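Local coordinates for protein SidF, inhibitor of growth family, member 3 (Legionella pneumophila subsp. pneumophila, PDB 4FYE) that removes phosphate from phosphoinositides, probably the 3-phosphate of phosphatidylinositol 3,4,5-trisphosphate, at residues A85-K95 and S163-G174; H708-K718 and F733-K741. The protein carries 1 engineered substitution. All coordinates share one frame; numbering follows the deposited sequence.

Contact 1 of 2, residues A85-K95 and S163-G174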
ATOM      1  N   ALA A  85      14.808 -18.540 -12.043  1.00 52.26           N
ATOM      2  CA  ALA A  85      15.051 -17.492 -13.035  1.00 52.93           C
ATOM      3  C   ALA A  85      16.062 -17.965 -14.085  1.00 58.68           C
ATOM      4  O   ALA A  85      15.881 -17.777 -15.297  1.00 64.93           O
ATOM      5  CB  ALA A  85      15.582 -16.250 -12.305  1.00 49.98           C
ATOM      6  N   ALA A  86      17.142 -18.584 -13.611  1.00 55.58           N
ATOM      7  CA  ALA A  86      18.142 -19.038 -14.499  1.00 58.92           C
ATOM      8  C   ALA A  86      17.568 -19.961 -15.521  1.00 62.91           C
ATOM      9  O   ALA A  86      17.957 -19.890 -16.666  1.00 61.57           O
ATOM     10  CB  ALA A  86      19.304 -19.694 -13.758  1.00 59.65           C
ATOM     11  N   LYS A  87      16.644 -20.833 -15.120  1.00 68.46           N
ATOM     12  CA  LYS A  87      16.239 -21.929 -16.008  1.00 68.74           C
ATOM     13  C   LYS A  87      15.304 -21.370 -17.056  1.00 72.67           C
ATOM     14  O   LYS A  87      15.301 -21.791 -18.245  1.00 71.96           O
ATOM     15  CB  LYS A  87      15.572 -23.047 -15.224  1.00 66.56           C
ATOM     16  CG  LYS A  87      16.572 -23.956 -14.552  1.00 67.48           C
ATOM     17  CD  LYS A  87      15.896 -25.141 -13.891  1.00 67.56           C
ATOM     18  CE  LYS A  87      16.962 -26.008 -13.282  1.00 66.21           C
ATOM     19  NZ  LYS A  87      16.398 -27.308 -12.885  1.00 72.36           N
ATOM     20  N   SER A  88      14.535 -20.386 -16.607  1.00 69.21           N
ATOM     21  CA  SER A  88      13.596 -19.681 -17.472  1.00 71.45           C
ATOM     22  C   SER A  88      14.388 -18.971 -18.580  1.00 72.46           C
ATOM     23  O   SER A  88      14.044 -19.110 -19.744  1.00 73.66           O
ATOM     24  CB  SER A  88      12.739 -18.719 -16.659  1.00 68.50           C
ATOM     25  OG  SER A  88      11.773 -18.116 -17.481  1.00 78.34           O
ATOM     26  N   LEU A  89      15.486 -18.300 -18.218  1.00 70.90           N
ATOM     27  CA  LEU A  89      16.337 -17.605 -19.200  1.00 72.74           C
ATOM     28  C   LEU A  89      17.005 -18.504 -20.198  1.00 77.66           C
ATOM     29  O   LEU A  89      16.960 -18.206 -21.405  1.00 78.50           O
ATOM     30  CB  LEU A  89      17.387 -16.701 -18.548  1.00 71.91           C
ATOM     31  CG  LEU A  89      17.194 -15.180 -18.644  1.00 69.68           C
ATOM     32  CD1 LEU A  89      15.753 -14.760 -18.891  1.00 64.33           C
ATOM     33  CD2 LEU A  89      17.811 -14.407 -17.485  1.00 62.42           C
ATOM     34  N   ILE A  90      17.604 -19.604 -19.733  1.00 77.85           N
ATOM     35  CA  ILE A  90      18.217 -20.540 -20.703  1.00 87.92           C
ATOM     36  C   ILE A  90      17.194 -21.279 -21.573  1.00 89.39           C
ATOM     37  O   ILE A  90      17.525 -21.705 -22.675  1.00 94.57           O
ATOM     38  CB  ILE A  90      19.334 -21.477 -20.132  1.00 92.71           C
ATOM     39  CG1 ILE A  90      18.795 -22.559 -19.208  1.00 95.55           C
ATOM     40  CG2 ILE A  90      20.415 -20.676 -19.390  1.00 91.82           C
ATOM     41  CD1 ILE A  90      19.694 -22.742 -17.980  1.00 90.54           C
ATOM     42  N   ASP A  91      15.954 -21.400 -21.091  1.00 93.18           N
ATOM     43  CA  ASP A  91      14.860 -22.014 -21.876  1.00 92.13           C
ATOM     44  C   ASP A  91      14.376 -21.092 -22.984  1.00 91.15           C
ATOM     45  O   ASP A  91      14.122 -21.540 -24.097  1.00 98.08           O
ATOM     46  CB  ASP A  91      13.665 -22.441 -21.005  1.00 92.05           C
ATOM     47  CG  ASP A  91      13.818 -23.856 -20.408  1.00 94.07           C
ATOM     48  OD1 ASP A  91      14.931 -24.448 -20.432  1.00 94.71           O
ATOM     49  OD2 ASP A  91      12.804 -24.373 -19.881  1.00 91.62           O
ATOM     50  N   LYS A  92      14.276 -19.805 -22.706  1.00 86.41           N
ATOM     51  CA  LYS A  92      13.795 -18.922 -23.741  1.00 89.78           C
ATOM     52  C   LYS A  92      14.919 -18.337 -24.600  1.00 90.25           C
ATOM     53  O   LYS A  92      14.638 -17.541 -25.492  1.00 98.42           O
ATOM     54  CB  LYS A  92      12.841 -17.853 -23.178  1.00 87.25           C
ATOM     55  CG  LYS A  92      13.513 -16.584 -22.680  1.00 89.62           C
ATOM     56  CD  LYS A  92      12.483 -15.555 -22.247  1.00 88.05           C
ATOM     57  CE  LYS A  92      11.578 -16.120 -21.167  1.00 86.93           C
ATOM     58  NZ  LYS A  92      10.966 -14.986 -20.426  1.00 88.00           N
ATOM     59  N   ASP A  93      16.169 -18.757 -24.380  1.00 91.53           N
ATOM     60  CA  ASP A  93      17.315 -18.156 -25.100  1.00 90.42           C
ATOM     61  C   ASP A  93      17.603 -18.804 -26.461  1.00 93.98           C
ATOM     62  O   ASP A  93      17.064 -19.871 -26.761  1.00 93.80           O
ATOM     63  CB  ASP A  93      18.571 -17.942 -24.209  1.00 90.66           C
ATOM     64  CG  ASP A  93      19.515 -19.164 -24.127  1.00 97.59           C
ATOM     65  OD1 ASP A  93      19.514 -20.050 -25.014  1.00101.01           O
ATOM     66  OD2 ASP A  93      20.307 -19.210 -23.156  1.00 95.42           O
ATOM     67  N   LYS A  94      18.448 -18.162 -27.268  1.00 92.09           N
ATOM     68  CA  LYS A  94      18.755 -18.675 -28.604  1.00 97.12           C
ATOM     69  C   LYS A  94      19.952 -19.619 -28.696  1.00 97.93           C
ATOM     70  O   LYS A  94      20.070 -20.351 -29.692  1.00100.24           O
ATOM     71  CB  LYS A  94      18.839 -17.553 -29.639  1.00 97.74           C
ATOM     72  CG  LYS A  94      17.750 -17.684 -30.686  1.00104.52           C
ATOM     73  CD  LYS A  94      16.486 -16.875 -30.378  1.00101.59           C
ATOM     74  CE  LYS A  94      15.493 -17.171 -31.501  1.00106.03           C
ATOM     75  NZ  LYS A  94      14.663 -15.991 -31.880  1.00110.33           N
ATOM     76  N   LYS A  95      20.798 -19.625 -27.662  1.00 93.09           N
ATOM     77  CA  LYS A  95      21.933 -20.542 -27.591  1.00 98.32           C
ATOM     78  C   LYS A  95      21.485 -22.000 -27.231  1.00 97.30           C
ATOM     79  O   LYS A  95      20.339 -22.231 -26.869  1.00 92.18           O
ATOM     80  CB  LYS A  95      23.067 -19.976 -26.684  1.00102.16           C
ATOM     81  CG  LYS A  95      23.342 -18.456 -26.804  1.00101.04           C
ATOM     82  CD  LYS A  95      24.660 -17.956 -26.158  1.00104.91           C
ATOM     83  CE  LYS A  95      24.708 -17.922 -24.612  1.00105.47           C
ATOM     84  NZ  LYS A  95      23.893 -16.906 -23.840  1.00 96.17           N
ATOM     85  N   SER A 163      25.185 -19.937 -17.018  1.00 69.56           N
ATOM     86  CA  SER A 163      23.903 -19.771 -17.711  1.00 69.89           C
ATOM     87  C   SER A 163      24.069 -18.930 -18.964  1.00 72.75           C
ATOM     88  O   SER A 163      23.235 -18.981 -19.854  1.00 75.78           O
ATOM     89  CB  SER A 163      22.870 -19.189 -16.790  1.00 64.40           C
ATOM     90  OG  SER A 163      22.928 -17.782 -16.852  1.00 67.17           O
ATOM     91  N   GLY A 164      25.200 -18.224 -19.045  1.00 77.77           N
ATOM     92  CA  GLY A 164      25.484 -17.259 -20.106  1.00 77.84           C
ATOM     93  C   GLY A 164      24.650 -15.978 -20.011  1.00 81.82           C
ATOM     94  O   GLY A 164      24.552 -15.236 -20.983  1.00 85.46           O
ATOM     95  N   HIS A 165      24.053 -15.695 -18.851  1.00 75.00           N
ATOM     96  CA  HIS A 165      23.288 -14.456 -18.718  1.00 74.63           C
ATOM     97  C   HIS A 165      23.886 -13.524 -17.733  1.00 75.97           C
ATOM     98  O   HIS A 165      24.676 -13.923 -16.878  1.00 77.35           O
ATOM     99  CB  HIS A 165      21.834 -14.744 -18.420  1.00 66.79           C
ATOM    100  CG  HIS A 165      21.082 -15.271 -19.610  1.00 69.25           C
ATOM    101  ND1 HIS A 165      21.418 -16.436 -20.229  1.00 70.55           N
ATOM    102  CD2 HIS A 165      20.001 -14.735 -20.331  1.00 66.17           C
ATOM    103  CE1 HIS A 165      20.587 -16.636 -21.286  1.00 68.43           C
ATOM    104  NE2 HIS A 165      19.710 -15.608 -21.326  1.00 68.46           N
ATOM    105  N   LYS A 166      23.556 -12.251 -17.846  1.00 75.06           N
ATOM    106  CA  LYS A 166      24.146 -11.310 -16.897  1.00 74.31           C
ATOM    107  C   LYS A 166      23.308 -11.146 -15.617  1.00 70.89           C
ATOM    108  O   LYS A 166      22.080 -11.370 -15.583  1.00 73.89           O
ATOM    109  CB  LYS A 166      24.474  -9.977 -17.575  1.00 76.14           C
ATOM    110  CG  LYS A 166      25.619 -10.075 -18.573  1.00 83.76           C
ATOM    111  CD  LYS A 166      25.622  -8.906 -19.554  1.00 91.00           C
ATOM    112  CE  LYS A 166      27.043  -8.534 -19.942  1.00 96.00           C
ATOM    113  NZ  LYS A 166      27.789  -8.158 -18.704  1.00 98.17           N
ATOM    114  N   LEU A 167      23.991 -10.762 -14.559  1.00 72.12           N
ATOM    115  CA  LEU A 167      23.365 -10.561 -13.263  1.00 76.63           C
ATOM    116  C   LEU A 167      22.041  -9.847 -13.420  1.00 71.80           C
ATOM    117  O   LEU A 167      21.006 -10.387 -13.007  1.00 71.20           O
ATOM    118  CB  LEU A 167      24.314  -9.775 -12.345  1.00 81.77           C
ATOM    119  CG  LEU A 167      25.081 -10.446 -11.199  1.00 81.76           C
ATOM    120  CD1 LEU A 167      24.129 -10.642 -10.012  1.00 89.70           C
ATOM    121  CD2 LEU A 167      25.766 -11.742 -11.609  1.00 78.66           C
ATOM    122  N   LYS A 168      22.072  -8.669 -14.066  1.00 75.29           N
ATOM    123  CA  LYS A 168      20.865  -7.827 -14.311  1.00 76.50           C
ATOM    124  C   LYS A 168      19.732  -8.541 -15.027  1.00 67.04           C
ATOM    125  O   LYS A 168      18.581  -8.290 -14.785  1.00 68.46           O
ATOM    126  CB  LYS A 168      21.212  -6.524 -15.054  1.00 88.82           C
ATOM    127  CG  LYS A 168      21.482  -5.364 -14.097  1.00 99.21           C
ATOM    128  CD  LYS A 168      21.011  -4.015 -14.649  1.00107.06           C
ATOM    129  CE  LYS A 168      22.146  -3.236 -15.304  1.00112.45           C
ATOM    130  NZ  LYS A 168      23.397  -3.272 -14.483  1.00105.30           N
ATOM    131  N   ALA A 169      20.082  -9.440 -15.918  1.00 71.88           N
ATOM    132  CA  ALA A 169      19.085 -10.164 -16.666  1.00 68.29           C
ATOM    133  C   ALA A 169      18.355 -11.185 -15.757  1.00 62.88           C
ATOM    134  O   ALA A 169      17.131 -11.267 -15.746  1.00 64.95           O
ATOM    135  CB  ALA A 169      19.754 -10.821 -17.878  1.00 57.86           C
ATOM    136  N   LEU A 170      19.131 -11.945 -14.992  1.00 62.06           N
ATOM    137  CA  LEU A 170      18.614 -12.941 -14.059  1.00 60.23           C
ATOM    138  C   LEU A 170      17.619 -12.327 -13.093  1.00 59.99           C
ATOM    139  O   LEU A 170      16.515 -12.841 -12.888  1.00 59.13           O
ATOM    140  CB  LEU A 170      19.788 -13.560 -13.286  1.00 57.17           C
ATOM    141  CG  LEU A 170      20.510 -14.568 -14.182  1.00 58.45           C
ATOM    142  CD1 LEU A 170      21.835 -14.981 -13.588  1.00 58.39           C
ATOM    143  CD2 LEU A 170      19.616 -15.775 -14.386  1.00 53.63           C
ATOM    144  N   ASP A 171      18.025 -11.198 -12.535  1.00 64.06           N
ATOM    145  CA  ASP A 171      17.229 -10.383 -11.637  1.00 64.76           C
ATOM    146  C   ASP A 171      15.910  -9.994 -12.289  1.00 62.68           C
ATOM    147  O   ASP A 171      14.815 -10.362 -11.811  1.00 59.19           O
ATOM    148  CB  ASP A 171      18.085  -9.160 -11.296  1.00 78.53           C
ATOM    149  CG  ASP A 171      17.364  -8.154 -10.428  1.00 93.36           C
ATOM    150  OD1 ASP A 171      16.892  -8.519  -9.312  1.00 83.34           O
ATOM    151  OD2 ASP A 171      17.290  -6.983 -10.878  1.00106.74           O
ATOM    152  N   LYS A 172      16.017  -9.305 -13.427  1.00 68.20           N
ATOM    153  CA  LYS A 172      14.859  -8.962 -14.248  1.00 67.74           C
ATOM    154  C   LYS A 172      13.978 -10.164 -14.498  1.00 65.24           C
ATOM    155  O   LYS A 172      12.777 -10.078 -14.362  1.00 69.20           O
ATOM    156  CB  LYS A 172      15.324  -8.390 -15.576  1.00 83.75           C
ATOM    157  CG  LYS A 172      14.434  -7.304 -16.165  1.00 94.73           C
ATOM    158  CD  LYS A 172      15.266  -6.350 -17.030  1.00104.83           C
ATOM    159  CE  LYS A 172      16.058  -5.358 -16.174  1.00108.79           C
ATOM    160  NZ  LYS A 172      17.368  -4.975 -16.779  1.00108.21           N
ATOM    161  N   GLU A 173      14.543 -11.303 -14.867  1.00 63.93           N
ATOM    162  CA  GLU A 173      13.662 -12.469 -15.069  1.00 63.75           C
ATOM    163  C   GLU A 173      13.007 -13.009 -13.776  1.00 60.91           C
ATOM    164  O   GLU A 173      11.914 -13.542 -13.797  1.00 60.61           O
ATOM    165  CB  GLU A 173      14.411 -13.590 -15.763  1.00 61.20           C
ATOM    166  CG  GLU A 173      13.529 -14.750 -16.168  1.00 65.67           C
ATOM    167  CD  GLU A 173      12.552 -14.393 -17.293  1.00 79.18           C
ATOM    168  OE1 GLU A 173      12.502 -13.213 -17.745  1.00 81.59           O
ATOM    169  OE2 GLU A 173      11.822 -15.309 -17.742  1.00 80.00           O
ATOM    170  N   GLY A 174      13.704 -12.917 -12.652  1.00 59.58           N
ATOM    171  CA  GLY A 174      13.138 -13.430 -11.424  1.00 60.09           C
ATOM    172  C   GLY A 174      11.894 -12.595 -11.132  1.00 65.68           C
ATOM    173  O   GLY A 174      10.833 -13.147 -10.799  1.00 57.48           O
TER
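A crossed helix pair, with the turn leading into its second member, is formed where Glu173 and His165 close over Leu89: helix segments 85-92 and 167-174 run at 103° to each other, their axes 8.8 Å apart at closest approach. Glu173 is the knob, seated among Ala85, Ser88, Leu89 and Lys92. Its CG lies anti to the backbone N (chi1 -172°) and the chain then bends, which brings the carboxylate alongside Leu89 CD1 to Ser88 and Lys92. There OE2 takes two bonds: Ser88 OG donates to its anti lone pair at 2.8 Å, while Lys92 NZ forms a salt bridge on the syn side, 24° out of the carboxylate plane. Leu89 also covers one face of the His165 ring in a CH-pi contact, with CB 3.9 Å from the centroid, and its CD2 meets Leu170 CD2 at 3.8 Å. At the ring's edge ND1 donates to Ser163 O at 3.1 Å, from above the carbonyl plane. Asp93 OD2 approaches the ring edge, 3.2 Å from His165 CE1, and is paired in a salt bridge with Arg101, as OD1 is with Lys98. Helix 98-119 thus borders the Asp93 end, while Val159 of helix 136-163 packs on Ala86.

Contact 2 of 2, residues H708-K718 and F733-K741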
ATOM      1  N   HIS A 708       7.762  -9.505   1.171  1.00 38.61           N
ATOM      2  CA  HIS A 708       9.111  -9.314   0.606  1.00 36.61           C
ATOM      3  C   HIS A 708       9.632 -10.521  -0.160  1.00 35.02           C
ATOM      4  O   HIS A 708      10.327 -10.399  -1.189  1.00 39.08           O
ATOM      5  CB  HIS A 708      10.098  -8.898   1.720  1.00 35.71           C
ATOM      6  CG  HIS A 708      11.373  -8.221   1.211  1.00 39.45           C
ATOM      7  ND1 HIS A 708      12.456  -8.928   0.712  1.00 40.49           N
ATOM      8  CD2 HIS A 708      11.732  -6.887   1.177  1.00 35.48           C
ATOM      9  CE1 HIS A 708      13.430  -8.065   0.355  1.00 36.03           C
ATOM     10  NE2 HIS A 708      13.010  -6.818   0.672  1.00 41.09           N
ATOM     11  N   THR A 709       9.317 -11.713   0.332  1.00 34.17           N
ATOM     12  CA  THR A 709       9.757 -12.937  -0.324  1.00 38.86           C
ATOM     13  C   THR A 709       9.096 -13.079  -1.700  1.00 40.43           C
ATOM     14  O   THR A 709       9.782 -13.284  -2.706  1.00 47.75           O
ATOM     15  CB  THR A 709       9.513 -14.157   0.582  1.00 38.63           C
ATOM     16  OG1 THR A 709      10.214 -13.914   1.809  1.00 40.39           O
ATOM     17  CG2 THR A 709      10.071 -15.437  -0.051  1.00 36.12           C
ATOM     18  N   ALA A 710       7.786 -12.972  -1.728  1.00 38.11           N
ATOM     19  CA  ALA A 710       7.011 -12.903  -2.988  1.00 44.95           C
ATOM     20  C   ALA A 710       7.496 -11.816  -3.961  1.00 44.75           C
ATOM     21  O   ALA A 710       7.472 -12.004  -5.167  1.00 45.98           O
ATOM     22  CB  ALA A 710       5.534 -12.670  -2.682  1.00 36.62           C
ATOM     23  N   ASN A 711       7.957 -10.694  -3.452  1.00 41.54           N
ATOM     24  CA  ASN A 711       8.467  -9.700  -4.359  1.00 44.61           C
ATOM     25  C   ASN A 711       9.867  -9.907  -4.778  1.00 45.77           C
ATOM     26  O   ASN A 711      10.184  -9.507  -5.873  1.00 49.50           O
ATOM     27  CB  ASN A 711       8.413  -8.287  -3.778  1.00 51.56           C
ATOM     28  CG  ASN A 711       7.071  -7.637  -3.944  1.00 54.13           C
ATOM     29  OD1 ASN A 711       6.166  -8.189  -4.569  1.00 62.38           O
ATOM     30  ND2 ASN A 711       6.919  -6.472  -3.351  1.00 59.79           N
ATOM     31  N   THR A 712      10.744 -10.441  -3.917  1.00 43.85           N
ATOM     32  CA  THR A 712      12.191 -10.448  -4.274  1.00 43.12           C
ATOM     33  C   THR A 712      12.797 -11.815  -4.246  1.00 41.47           C
ATOM     34  O   THR A 712      13.892 -11.979  -4.727  1.00 46.79           O
ATOM     35  CB  THR A 712      13.085  -9.506  -3.399  1.00 44.89           C
ATOM     36  OG1 THR A 712      13.150 -10.032  -2.057  1.00 40.81           O
ATOM     37  CG2 THR A 712      12.495  -8.010  -3.367  1.00 37.86           C
ATOM     38  N   GLY A 713      12.094 -12.827  -3.750  1.00 41.24           N
ATOM     39  CA  GLY A 713      12.787 -14.099  -3.562  1.00 43.34           C
ATOM     40  C   GLY A 713      13.411 -14.374  -2.181  1.00 44.89           C
ATOM     41  O   GLY A 713      13.694 -15.532  -1.876  1.00 48.63           O
ATOM     42  N   VAL A 714      13.496 -13.361  -1.306  1.00 41.59           N
ATOM     43  CA  VAL A 714      14.149 -13.465   0.013  1.00 38.73           C
ATOM     44  C   VAL A 714      13.362 -12.620   1.049  1.00 41.17           C
ATOM     45  O   VAL A 714      12.576 -11.723   0.704  1.00 39.06           O
ATOM     46  CB  VAL A 714      15.573 -12.999  -0.290  1.00 45.08           C
ATOM     47  CG1 VAL A 714      15.941 -11.597   0.195  1.00 43.83           C
ATOM     48  CG2 VAL A 714      16.589 -14.097  -0.272  1.00 37.03           C
ATOM     49  N   SER A 715      13.496 -12.875   2.336  1.00 45.55           N
ATOM     50  CA  SER A 715      12.732 -12.000   3.261  1.00 39.99           C
ATOM     51  C   SER A 715      13.312 -10.581   3.362  1.00 39.78           C
ATOM     52  O   SER A 715      14.391 -10.252   2.812  1.00 39.34           O
ATOM     53  CB  SER A 715      12.572 -12.603   4.641  1.00 37.53           C
ATOM     54  OG  SER A 715      11.934 -13.871   4.574  1.00 41.72           O
ATOM     55  N   GLY A 716      12.574  -9.722   4.047  1.00 39.70           N
ATOM     56  CA  GLY A 716      13.057  -8.400   4.262  1.00 38.60           C
ATOM     57  C   GLY A 716      11.936  -7.465   4.693  1.00 52.61           C
ATOM     58  O   GLY A 716      10.978  -7.861   5.344  1.00 39.16           O
ATOM     59  N   GLY A 717      12.015  -6.300   4.055  1.00 56.69           N
ATOM     60  CA  GLY A 717      11.843  -5.052   4.631  1.00 52.97           C
ATOM     61  C   GLY A 717      13.250  -4.644   5.035  1.00 44.89           C
ATOM     62  O   GLY A 717      13.826  -5.272   5.910  1.00 47.35           O
ATOM     63  N   LYS A 718      13.754  -3.566   4.469  1.00 43.69           N
ATOM     64  CA  LYS A 718      15.075  -3.031   4.799  1.00 49.12           C
ATOM     65  C   LYS A 718      15.061  -1.622   5.396  1.00 51.64           C
ATOM     66  O   LYS A 718      16.093  -0.963   5.384  1.00 62.53           O
ATOM     67  CB  LYS A 718      15.891  -2.899   3.500  1.00 54.27           C
ATOM     68  CG  LYS A 718      17.293  -3.393   3.653  1.00 61.89           C
ATOM     69  CD  LYS A 718      18.306  -2.371   3.168  1.00 80.82           C
ATOM     70  CE  LYS A 718      19.679  -2.615   3.798  1.00 80.93           C
ATOM     71  NZ  LYS A 718      20.660  -1.543   3.442  1.00 80.95           N
ATOM     72  N   PHE A 733      15.520  -8.438   9.748  1.00 32.85           N
ATOM     73  CA  PHE A 733      15.051  -8.770   8.412  1.00 33.22           C
ATOM     74  C   PHE A 733      15.689  -7.899   7.332  1.00 37.26           C
ATOM     75  O   PHE A 733      15.810  -8.363   6.190  1.00 38.54           O
ATOM     76  CB  PHE A 733      13.499  -8.863   8.298  1.00 34.23           C
ATOM     77  CG  PHE A 733      12.970 -10.277   8.511  1.00 35.81           C
ATOM     78  CD1 PHE A 733      13.449 -11.324   7.746  1.00 35.49           C
ATOM     79  CD2 PHE A 733      12.002 -10.550   9.467  1.00 40.46           C
ATOM     80  CE1 PHE A 733      12.981 -12.627   7.909  1.00 43.88           C
ATOM     81  CE2 PHE A 733      11.513 -11.852   9.637  1.00 42.68           C
ATOM     82  CZ  PHE A 733      12.011 -12.898   8.860  1.00 40.65           C
ATOM     83  N   GLY A 734      16.144  -6.679   7.682  1.00 32.43           N
ATOM     84  CA  GLY A 734      16.853  -5.826   6.709  1.00 37.48           C
ATOM     85  C   GLY A 734      18.127  -6.427   6.147  1.00 41.21           C
ATOM     86  O   GLY A 734      18.393  -6.333   4.947  1.00 54.01           O
ATOM     87  N   LYS A 735      18.890  -7.100   6.994  1.00 44.69           N
ATOM     88  CA  LYS A 735      20.146  -7.765   6.598  1.00 48.32           C
ATOM     89  C   LYS A 735      19.897  -8.948   5.692  1.00 47.71           C
ATOM     90  O   LYS A 735      20.693  -9.230   4.841  1.00 58.22           O
ATOM     91  CB  LYS A 735      20.936  -8.275   7.829  1.00 55.52           C
ATOM     92  CG  LYS A 735      21.086  -7.322   8.990  1.00 56.17           C
ATOM     93  CD  LYS A 735      21.997  -6.153   8.636  1.00 68.52           C
ATOM     94  CE  LYS A 735      21.723  -4.978   9.596  1.00 76.46           C
ATOM     95  NZ  LYS A 735      22.269  -3.674   9.085  1.00 74.39           N
ATOM     96  N   VAL A 736      18.792  -9.645   5.861  1.00 45.56           N
ATOM     97  CA  VAL A 736      18.477 -10.665   4.908  1.00 44.41           C
ATOM     98  C   VAL A 736      18.079 -10.020   3.584  1.00 42.62           C
ATOM     99  O   VAL A 736      18.469 -10.499   2.507  1.00 42.51           O
ATOM    100  CB  VAL A 736      17.313 -11.509   5.421  1.00 45.30           C
ATOM    101  CG1 VAL A 736      16.831 -12.403   4.306  1.00 48.81           C
ATOM    102  CG2 VAL A 736      17.804 -12.375   6.544  1.00 45.59           C
ATOM    103  N   ALA A 737      17.272  -8.965   3.653  1.00 35.38           N
ATOM    104  CA  ALA A 737      16.901  -8.218   2.432  1.00 42.94           C
ATOM    105  C   ALA A 737      18.116  -7.912   1.564  1.00 44.01           C
ATOM    106  O   ALA A 737      18.032  -8.029   0.341  1.00 50.97           O
ATOM    107  CB  ALA A 737      16.165  -6.907   2.734  1.00 39.33           C
ATOM    108  N   ASN A 738      19.238  -7.537   2.163  1.00 43.94           N
ATOM    109  CA  ASN A 738      20.467  -7.405   1.339  1.00 48.62           C
ATOM    110  C   ASN A 738      20.676  -8.479   0.312  1.00 50.66           C
ATOM    111  O   ASN A 738      21.116  -8.164  -0.766  1.00 57.07           O
ATOM    112  CB  ASN A 738      21.680  -7.235   2.221  1.00 47.93           C
ATOM    113  CG  ASN A 738      21.642  -5.897   2.942  1.00 56.83           C
ATOM    114  OD1 ASN A 738      21.063  -4.929   2.411  1.00 63.29           O
ATOM    115  ND2 ASN A 738      22.201  -5.829   4.152  1.00 54.95           N
ATOM    116  N   PHE A 739      20.372  -9.728   0.628  1.00 51.75           N
ATOM    117  CA  PHE A 739      20.613 -10.815  -0.306  1.00 52.48           C
ATOM    118  C   PHE A 739      20.131 -10.481  -1.708  1.00 56.26           C
ATOM    119  O   PHE A 739      20.767 -10.835  -2.688  1.00 66.86           O
ATOM    120  CB  PHE A 739      19.945 -12.100   0.170  1.00 52.08           C
ATOM    121  CG  PHE A 739      20.652 -12.769   1.306  1.00 52.06           C
ATOM    122  CD1 PHE A 739      21.760 -12.193   1.882  1.00 50.77           C
ATOM    123  CD2 PHE A 739      20.198 -13.971   1.800  1.00 51.82           C
ATOM    124  CE1 PHE A 739      22.406 -12.804   2.932  1.00 55.94           C
ATOM    125  CE2 PHE A 739      20.839 -14.590   2.848  1.00 52.12           C
ATOM    126  CZ  PHE A 739      21.946 -14.005   3.415  1.00 52.33           C
ATOM    127  N   ALA A 740      18.996  -9.804  -1.794  1.00 51.85           N
ATOM    128  CA  ALA A 740      18.399  -9.442  -3.070  1.00 59.78           C
ATOM    129  C   ALA A 740      19.288  -8.505  -3.871  1.00 65.20           C
ATOM    130  O   ALA A 740      19.353  -8.583  -5.088  1.00 67.66           O
ATOM    131  CB  ALA A 740      17.037  -8.817  -2.853  1.00 52.10           C
ATOM    132  N   LYS A 741      19.931  -7.584  -3.176  1.00 71.58           N
ATOM    133  CA  LYS A 741      20.832  -6.621  -3.790  1.00 81.02           C
ATOM    134  C   LYS A 741      22.105  -7.168  -4.441  1.00 82.57           C
ATOM    135  O   LYS A 741      22.533  -6.658  -5.469  1.00104.91           O
ATOM    136  CB  LYS A 741      21.178  -5.508  -2.804  1.00 77.52           C
ATOM    137  CG  LYS A 741      20.084  -4.470  -2.662  1.00 80.14           C
ATOM    138  CD  LYS A 741      20.172  -3.763  -1.325  1.00 77.28           C
ATOM    139  CE  LYS A 741      21.490  -3.027  -1.183  1.00 77.43           C
ATOM    140  NZ  LYS A 741      22.506  -3.833  -0.456  1.00 85.22           N
TER
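This is a buried packing contact in which the glycine-containing segment following helix 701-712 lies against the last modelled helix, 733-741, and it is made by van der Waals contacts and CA-H...O approaches. Ala737 is central: its CB touches Gly716 CA and His708 NE2, both at 3.8 Å, and its CA lies 3.3 Å from Ser715 O. The straightest of the CA-H...O contacts runs from Gly716 CA to Phe733 O, with an angle at the hydrogen of 161°. Gly716 brings the two backbones close, its CA 4.3 Å from that of Ala737. Further along, Gly717 O rests against Gly734 CA, another residue without a side chain.

Within 708-718, the His708 ring braces the turn that follows the helix. CG anti to the backbone N (chi1 -160°) directs the imidazole at residues 714-716; ND1 donates to Val714 O at 2.8 Å, nearly straight and in the ring plane, though above the plane of the carbonyl. Gly716 CA covers the centre of one ring face and Thr712 CG2 the rim of the other, so the ring is sandwiched within its own segment.

Val714 CG2 meets Phe739 CB at 3.9 Å, the side chains crossing at about a right angle, while CG1 reaches Val736 O. Next to it, Ser715 CB lies 3.3 Å from Phe733 CE1; the serine hydroxyl is turned to Glu74 and Arg38. At the far end Lys718 sets CG against Gly734 O and Ala737 CB, and its CE passes across Asn738 OD1. Small residues on both sides give the close backbone packing of glycine and alanine at a helix surface, here joining helix 733-741 to the segment after helix 701-712 and, through Glu74 and Tyr78, to helix 71-92.

Along the chain the two contacts come in series, neither nested nor crossed. Contact 1 closes a loop of 67 residues, most of them in helices 98-119 and 136-163, and so fastens the end of helix 71-92 to the start of helix 167-180. Contact 2 opens more than five hundred residues later and spans just 14 residues without helix or strand, folding the last modelled helix back onto the segment after helix 701-712. Their centres are 21 Å apart, and their nearest atoms, about 5 Å apart, do not touch. Helices 71-92 and 136-163 connect them, since each also packs against residues of contact 2, tying N-terminal helices to the end of the modelled chain.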